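Monopolin complex subunit CSM1 (PDB 6MJC) is a subunit of the yeast monopolin complex and binds a peptide of the kinetochore protein Dsn1, consistent with a role in recruiting monopolin to kinetochores. Local coordinates at residues M44-G49 with N102-K107. Sequence-based numbering, arbitrary orientation.
Sequences MDYKLG and NQFYIK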
# COMPACT_ATOMS: atom_id res chain seq x y z
N MET A 44 -5.04 2.79 9.42
CA MET A 44 -5.04 3.19 8.02
C MET A 44 -5.26 1.96 7.15
O MET A 44 -4.61 0.92 7.35
CB MET A 44 -3.72 3.87 7.68
CG MET A 44 -3.62 4.34 6.27
SD MET A 44 -4.67 5.81 6.05
CE MET A 44 -4.47 5.89 4.30
N ASP A 45 -6.21 2.07 6.23
CA ASP A 45 -6.42 1.06 5.22
C ASP A 45 -5.78 1.52 3.92
O ASP A 45 -5.86 2.70 3.53
CB ASP A 45 -7.91 0.76 5.00
CG ASP A 45 -8.51 -0.09 6.10
OD1 ASP A 45 -8.38 -1.33 6.07
OD2 ASP A 45 -9.16 0.48 6.99
N TYR A 46 -5.12 0.58 3.26
CA TYR A 46 -4.50 0.87 1.97
C TYR A 46 -4.37 -0.41 1.18
O TYR A 46 -4.43 -1.52 1.71
CB TYR A 46 -3.12 1.55 2.14
CG TYR A 46 -2.08 0.78 2.95
CD1 TYR A 46 -1.20 -0.07 2.31
CD2 TYR A 46 -1.95 0.95 4.31
CE1 TYR A 46 -0.21 -0.79 3.04
CE2 TYR A 46 -0.98 0.24 5.05
CZ TYR A 46 -0.12 -0.61 4.40
OH TYR A 46 0.87 -1.30 5.09
N LYS A 47 -4.14 -0.24 -0.11
CA LYS A 47 -3.88 -1.34 -1.03
C LYS A 47 -2.45 -1.20 -1.52
O LYS A 47 -2.01 -0.09 -1.80
CB LYS A 47 -4.89 -1.23 -2.19
CG LYS A 47 -4.88 -2.33 -3.20
CD LYS A 47 -5.97 -1.93 -4.23
CE LYS A 47 -5.97 -2.89 -5.37
NZ LYS A 47 -6.92 -2.42 -6.38
N LEU A 48 -1.70 -2.31 -1.55
CA LEU A 48 -0.37 -2.36 -2.16
C LEU A 48 -0.46 -3.16 -3.45
O LEU A 48 -1.08 -4.23 -3.49
CB LEU A 48 0.66 -3.01 -1.24
CG LEU A 48 1.11 -2.18 -0.03
CD1 LEU A 48 2.21 -2.91 0.62
CD2 LEU A 48 1.52 -0.76 -0.42
N GLY A 49 0.23 -2.68 -4.46
CA GLY A 49 0.43 -3.44 -5.67
C GLY A 49 1.89 -3.70 -5.94
O GLY A 49 2.71 -2.78 -5.88
N ASN A 102 10.61 -1.14 3.07
CA ASN A 102 10.91 -1.07 4.50
C ASN A 102 10.74 0.35 5.03
O ASN A 102 10.08 0.57 6.06
CB ASN A 102 12.32 -1.58 4.75
CG ASN A 102 12.64 -1.68 6.24
OD1 ASN A 102 13.65 -1.14 6.70
ND2 ASN A 102 11.77 -2.32 7.00
N GLN A 103 11.30 1.35 4.33
CA GLN A 103 11.12 2.74 4.75
C GLN A 103 9.64 3.09 4.81
O GLN A 103 9.20 3.82 5.72
CB GLN A 103 11.86 3.69 3.79
CG GLN A 103 13.37 3.54 3.73
CD GLN A 103 13.98 4.45 2.68
OE1 GLN A 103 13.61 5.62 2.55
NE2 GLN A 103 14.91 3.91 1.91
N PHE A 104 8.86 2.63 3.84
CA PHE A 104 7.43 2.91 3.80
C PHE A 104 6.73 2.33 5.02
O PHE A 104 5.97 3.02 5.71
CB PHE A 104 6.80 2.32 2.56
CG PHE A 104 5.29 2.18 2.66
CD1 PHE A 104 4.47 3.24 2.39
CD2 PHE A 104 4.71 1.00 3.09
CE1 PHE A 104 3.10 3.12 2.51
CE2 PHE A 104 3.33 0.87 3.21
CZ PHE A 104 2.52 1.95 2.95
N TYR A 105 7.03 1.07 5.35
CA TYR A 105 6.36 0.41 6.46
C TYR A 105 6.72 1.09 7.78
O TYR A 105 5.87 1.29 8.64
CB TYR A 105 6.72 -1.08 6.49
CG TYR A 105 6.37 -1.76 7.80
CD1 TYR A 105 5.05 -2.17 8.08
CD2 TYR A 105 7.32 -1.98 8.74
CE1 TYR A 105 4.75 -2.79 9.30
CE2 TYR A 105 7.04 -2.63 9.97
CZ TYR A 105 5.75 -3.02 10.22
OH TYR A 105 5.52 -3.63 11.43
N ILE A 106 7.98 1.46 7.94
CA ILE A 106 8.41 2.14 9.16
C ILE A 106 7.74 3.50 9.29
O ILE A 106 7.28 3.87 10.38
CB ILE A 106 9.93 2.31 9.16
CG1 ILE A 106 10.62 0.94 9.25
CG2 ILE A 106 10.37 3.18 10.36
CD1 ILE A 106 12.12 0.98 9.10
N LYS A 107 7.72 4.29 8.21
CA LYS A 107 7.06 5.60 8.22
C LYS A 107 5.59 5.47 8.58
O LYS A 107 5.07 6.21 9.43
CB LYS A 107 7.21 6.26 6.84
CG LYS A 107 6.48 7.60 6.63
CD LYS A 107 6.97 8.65 7.59
CE LYS A 107 8.28 9.25 7.16
NZ LYS A 107 8.57 10.46 7.98
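An edge-to-face aromatic pair, F104 against Y46, joins the C-terminal helix 101-113 to strand 44-52, the middle strand of the antiparallel sheet, in the buried core of the domain. The two rings reach across from opposite directions, the F104 edge pointing at one face of the Y46 ring, with centroids 5.4 Å apart and planes at 82°. F104 CZ leads, standing 3.8 Å above the tyrosine plane and displaced toward the rim, nearest to Y46 CE1. Y46 OH sits at the edge of the F104 ring, near its plane, 3.8 Å from F104 CE2. With CG anti to the backbone N (chi1 161°), F104 extends from the helix far enough to bridge backbones whose closest CA atoms, those of L48 and F104, are 11.1 Å apart. L48, two residues along from Y46 on the same face of the strand, adds a looser apolar touch, its CD2 4.4 Å from F104 CE2. This is the core of the globular Csm1/Pcs1 domain, which resembles the RWD-like domains of kinetochore proteins such as Spc24 and Spc25: the first four strands form an antiparallel meander, 94-96 is added after helix 76-85, and helix 101-113 lies against one face. Y67 of the adjacent strand 63-69 meets both rings, and F96 lies at a shallow angle to F104, making an aromatic cluster. The buried Y46 hydroxyl is satisfied by a hydrogen bond with Q37 OE1, which probably helps fix the ring that receives F104. F104 also packs on an aromatic side chain of the bound Dsn1 peptide, and the neighbouring Q103 OE1 hydrogen-bonds to the peptide backbone.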